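Local structure of ORC2 (1W5T) at residues R118-A122 and L123-K127; D393-I396 and E397-N401. The protein binds DNA and takes part in regulating DNA replication in Aeropyrum pernix, pairing a nucleotide-binding AAA+ ATPase domain with a C-terminal winged-helix domain. All coordinates share one frame; numbering follows the deposited sequence.

Interaction 1: R118-A122 and L123-K127; sequences RGAPA and LDILK
Pro121 O receives the amide of Ile125 at 3.0 Å in a nearly straight bond, with the donor lying nearly in line with the carbonyl, and this bond opens the first turn of helix 122-136 from Pro121 at its N-cap. The same oxygen is approached by Asp124 N, but an angle of 124° makes that bond weak. One residue further on, Leu126 N bonds to Ala122 O, an acceptor whose position is less certain.

Two side-chain contacts reach back over this start. In the first, Ala120 CB rests against Ile125 CG1 at 3.7 Å; the isoleucine sets CG1 beside its own backbone N (chi1 -58°), where it faces both that methyl and Pro121 O. Val117 and, from helix 100-111, Tyr101 and Val108 also touch Ile125, which is buried. In the second, the Asp124 side chain slants across that of Pro121, its OD2 coming to 3.5 Å from Pro121 CD. Asp124 OD1 is taken by Lys127 NZ in a salt bridge of 2.7 Å, the ammonium sitting above the carboxylate plane, 38° out of it.

A carboxylate in the first turn of a helix, where the backbone N-H groups point toward the N-terminal end, probably interacts favourably with the helix dipole. Its salt bridge to Lys127 fastens the polar side of that turn, while Ala120 and Ile125 close the apolar side.

Interaction 2: D393-I396 and E397-N401; sequences DRLI and EVVDN
Glu397 N donates to Asp393 O at 3.1 Å, reaching that oxygen from above the carbonyl plane, and Glu397 CB lies against Arg394 O. Val398 continues the i to i-4 pattern with a bond to Arg394 O; its CG2, beside the backbone N, meets Arg394 NH2 at 3.5 Å. The arginine chain bends at chi2 (-100°) and again at chi3, which brings the guanidinium back to this methyl at an oblique approach. Val399 N is held by Leu395 O at 2.7 Å and 170°, and its CG2 packs on Leu395 CD1 at 3.6 Å, the two side chains crossing at a slant. Asp400 N bonds to Ile396 O at 2.9 Å, while the carboxylate runs alongside the isoleucine, OD2 lying 3.6 Å from Ile396 CG2. That OD2 forms a salt bridge with Arg315, and OD1 a weak hydrogen bond with Tyr345 OH. With an alanine here, the Arg315 guanidinium would probably lose its carboxylate mate and Ile396 CG2 the group lying beside it. Within the winged-helix region, helix 392-408 turns Ile396 and Val399 onto helix 308-322, whereas Leu395, Val398 and Val399 touch Leu303 of helix 300-304.

Overall arrangement
The two interactions are separate local contacts, one at a helix start and one inside a helix, with centres 46 Å apart and nearest atoms about 37 Å apart. Interaction 1 belongs to the AAA+ domain and joins a loop to the beginning of helix 122-136; interaction 2 lies wholly inside helix 392-408 of the C-terminal region. Each is partly buried, with two buried residues among those that touch, and neither lies at the nucleotide site. Their chemistry follows their place: at the helix start, the salt bridge is internal, between residues of the same turn, whereas in the C-terminal helix the acidic group is paired with an arginine of another helix, so that interaction 2 ties helices together through charge as well as apolar packing.

Interaction 1: R118-A122 and L123-K127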
loop_
_atom_site.group_PDB
_atom_site.type_symbol
_atom_site.label_atom_id
_atom_site.label_comp_id
_atom_site.label_asym_id
_atom_site.label_seq_id
_atom_site.Cartn_x
_atom_site.Cartn_y
_atom_site.Cartn_z
ATOM N N ARG A 118 -24.234 -7.335 19.233
ATOM C CA ARG A 118 -25.038 -6.235 19.812
ATOM C C ARG A 118 -24.541 -5.964 21.217
ATOM O O ARG A 118 -24.515 -6.865 22.048
ATOM C CB ARG A 118 -26.517 -6.597 19.928
ATOM C CG ARG A 118 -27.345 -6.460 18.661
ATOM C CD ARG A 118 -28.873 -6.952 18.778
ATOM N NE ARG A 118 -29.804 -5.938 18.269
ATOM C CZ ARG A 118 -29.980 -5.649 16.983
ATOM N NH1 ARG A 118 -29.309 -6.313 16.060
ATOM N NH2 ARG A 118 -30.836 -4.704 16.606
ATOM N N GLY A 119 -24.103 -4.749 21.480
ATOM C CA GLY A 119 -23.766 -4.397 22.844
ATOM C C GLY A 119 -22.601 -5.129 23.490
ATOM O O GLY A 119 -22.354 -4.948 24.697
ATOM N N ALA A 120 -21.867 -5.942 22.723
ATOM C CA ALA A 120 -20.711 -6.630 23.302
ATOM C C ALA A 120 -19.456 -5.758 23.218
ATOM O O ALA A 120 -19.121 -5.259 22.150
ATOM C CB ALA A 120 -20.465 -8.007 22.618
ATOM N N PRO A 121 -18.740 -5.591 24.331
ATOM C CA PRO A 121 -17.457 -4.874 24.268
ATOM C C PRO A 121 -16.468 -5.628 23.370
ATOM O O PRO A 121 -16.549 -6.834 23.240
ATOM C CB PRO A 121 -16.976 -4.832 25.722
ATOM C CG PRO A 121 -18.179 -5.245 26.550
ATOM C CD PRO A 121 -19.056 -6.079 25.687
ATOM N N ALA A 122 -15.571 -4.873 22.747
ATOM C CA ALA A 122 -14.507 -5.380 21.886
ATOM C C ALA A 122 -13.818 -6.593 22.486
ATOM O O ALA A 122 -13.648 -7.617 21.814
ATOM C CB ALA A 122 -13.502 -4.276 21.612
ATOM N N LEU A 123 -13.455 -6.490 23.759
ATOM C CA LEU A 123 -12.864 -7.613 24.480
ATOM C C LEU A 123 -13.761 -8.846 24.467
ATOM O O LEU A 123 -13.266 -9.960 24.294
ATOM C CB LEU A 123 -12.537 -7.204 25.933
ATOM C CG LEU A 123 -12.126 -8.261 26.976
ATOM C CD1 LEU A 123 -10.798 -8.906 26.587
ATOM C CD2 LEU A 123 -12.031 -7.696 28.415
ATOM N N ASP A 124 -15.065 -8.657 24.666
ATOM C CA ASP A 124 -15.990 -9.779 24.823
ATOM C C ASP A 124 -16.165 -10.503 23.491
ATOM O O ASP A 124 -16.224 -11.739 23.448
ATOM C CB ASP A 124 -17.346 -9.322 25.363
ATOM C CG ASP A 124 -17.355 -9.106 26.878
ATOM O OD1 ASP A 124 -16.290 -8.957 27.541
ATOM O OD2 ASP A 124 -18.438 -9.050 27.510
ATOM N N ILE A 125 -16.189 -9.728 22.410
ATOM C CA ILE A 125 -16.265 -10.296 21.068
ATOM C C ILE A 125 -15.036 -11.177 20.740
ATOM O O ILE A 125 -15.136 -12.213 20.104
ATOM C CB ILE A 125 -16.422 -9.198 19.983
ATOM C CG1 ILE A 125 -17.672 -8.325 20.211
ATOM C CG2 ILE A 125 -16.461 -9.854 18.605
ATOM C CD1 ILE A 125 -17.799 -7.136 19.197
ATOM N N LEU A 126 -13.887 -10.715 21.188
ATOM C CA LEU A 126 -12.645 -11.409 21.061
ATOM C C LEU A 126 -12.691 -12.710 21.859
ATOM O O LEU A 126 -12.242 -13.741 21.367
ATOM C CB LEU A 126 -11.521 -10.485 21.533
ATOM C CG LEU A 126 -10.119 -10.706 20.955
ATOM C CD1 LEU A 126 -10.123 -10.673 19.449
ATOM C CD2 LEU A 126 -9.156 -9.668 21.506
ATOM N N LYS A 127 -13.255 -12.659 23.067
ATOM C CA LYS A 127 -13.451 -13.872 23.886
ATOM C C LYS A 127 -14.321 -14.895 23.187
ATOM O O LYS A 127 -13.948 -16.045 23.178
ATOM C CB LYS A 127 -14.068 -13.564 25.266
ATOM C CG LYS A 127 -13.196 -12.731 26.180
ATOM C CD LYS A 127 -13.864 -12.593 27.556
ATOM C CE LYS A 127 -13.270 -11.455 28.392
ATOM N NZ LYS A 127 -14.319 -10.387 28.659
#

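Interaction 2: D393-I396 and E397-N401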
loop_
_atom_site.group_PDB
_atom_site.type_symbol
_atom_site.label_atom_id
_atom_site.label_comp_id
_atom_site.label_asym_id
_atom_site.label_seq_id
_atom_site.Cartn_x
_atom_site.Cartn_y
_atom_site.Cartn_z
ATOM N N ASP A 393 3.608 19.696 -13.021
ATOM C CA ASP A 393 2.647 20.810 -13.141
ATOM C C ASP A 393 1.343 20.608 -12.350
ATOM O O ASP A 393 0.758 21.582 -11.841
ATOM C CB ASP A 393 2.383 21.197 -14.613
ATOM C CG ASP A 393 1.995 20.007 -15.481
ATOM O OD1 ASP A 393 2.085 20.136 -16.729
ATOM O OD2 ASP A 393 1.588 18.913 -15.011
ATOM N N ARG A 394 0.897 19.353 -12.254
ATOM C CA ARG A 394 -0.260 18.999 -11.429
ATOM C C ARG A 394 0.065 19.325 -9.962
ATOM O O ARG A 394 -0.758 19.916 -9.250
ATOM C CB ARG A 394 -0.624 17.513 -11.577
ATOM C CG ARG A 394 -1.654 17.163 -12.680
ATOM C CD ARG A 394 -3.120 16.939 -12.199
ATOM N NE ARG A 394 -3.272 16.747 -10.744
ATOM C CZ ARG A 394 -4.284 17.218 -9.992
ATOM N NH1 ARG A 394 -5.268 17.930 -10.541
ATOM N NH2 ARG A 394 -4.312 16.963 -8.682
ATOM N N LEU A 395 1.282 18.968 -9.536
ATOM C CA LEU A 395 1.780 19.243 -8.177
ATOM C C LEU A 395 1.941 20.745 -7.850
ATOM O O LEU A 395 1.402 21.214 -6.838
ATOM C CB LEU A 395 3.084 18.478 -7.910
ATOM C CG LEU A 395 3.760 18.627 -6.540
ATOM C CD1 LEU A 395 2.914 18.031 -5.450
ATOM C CD2 LEU A 395 5.130 17.958 -6.539
ATOM N N ILE A 396 2.673 21.486 -8.691
ATOM C CA ILE A 396 2.747 22.960 -8.582
ATOM C C ILE A 396 1.346 23.558 -8.349
ATOM O O ILE A 396 1.136 24.309 -7.410
ATOM C CB ILE A 396 3.405 23.603 -9.836
ATOM C CG1 ILE A 396 4.911 23.400 -9.831
ATOM C CG2 ILE A 396 3.118 25.108 -9.925
ATOM C CD1 ILE A 396 5.521 23.409 -11.201
ATOM N N GLU A 397 0.399 23.200 -9.202
ATOM C CA GLU A 397 -0.983 23.613 -9.044
ATOM C C GLU A 397 -1.485 23.321 -7.624
ATOM O O GLU A 397 -1.819 24.252 -6.893
ATOM C CB GLU A 397 -1.854 22.861 -10.055
ATOM C CG GLU A 397 -2.129 23.599 -11.356
ATOM C CD GLU A 397 -3.571 23.402 -11.843
ATOM O OE1 GLU A 397 -3.772 22.663 -12.850
ATOM O OE2 GLU A 397 -4.504 23.977 -11.214
ATOM N N VAL A 398 -1.519 22.038 -7.238
ATOM C CA VAL A 398 -2.046 21.597 -5.935
ATOM C C VAL A 398 -1.388 22.368 -4.799
ATOM O O VAL A 398 -2.054 22.932 -3.914
ATOM C CB VAL A 398 -1.839 20.067 -5.713
ATOM C CG1 VAL A 398 -2.362 19.621 -4.359
ATOM C CG2 VAL A 398 -2.527 19.252 -6.785
ATOM N N VAL A 399 -0.067 22.426 -4.864
ATOM C CA VAL A 399 0.738 23.047 -3.832
ATOM C C VAL A 399 0.395 24.521 -3.657
ATOM O O VAL A 399 0.224 24.984 -2.514
ATOM C CB VAL A 399 2.249 22.773 -4.080
ATOM C CG1 VAL A 399 3.139 23.536 -3.122
ATOM C CG2 VAL A 399 2.497 21.271 -3.950
ATOM N N ASP A 400 0.259 25.248 -4.770
ATOM C CA ASP A 400 -0.066 26.680 -4.672
ATOM C C ASP A 400 -1.348 26.942 -3.874
ATOM O O ASP A 400 -1.335 27.799 -2.974
ATOM C CB ASP A 400 -0.167 27.367 -6.033
ATOM C CG ASP A 400 1.184 27.607 -6.667
ATOM O OD1 ASP A 400 2.159 27.875 -5.927
ATOM O OD2 ASP A 400 1.365 27.543 -7.903
ATOM N N ASN A 401 -2.421 26.204 -4.197
ATOM C CA ASN A 401 -3.721 26.347 -3.529
ATOM C C ASN A 401 -3.637 26.027 -2.026
ATOM O O ASN A 401 -4.326 26.620 -1.215
ATOM C CB ASN A 401 -4.846 25.540 -4.229
ATOM C CG ASN A 401 -5.052 25.938 -5.738
ATOM O OD1 ASN A 401 -4.654 27.029 -6.185
ATOM N ND2 ASN A 401 -5.669 25.026 -6.518
#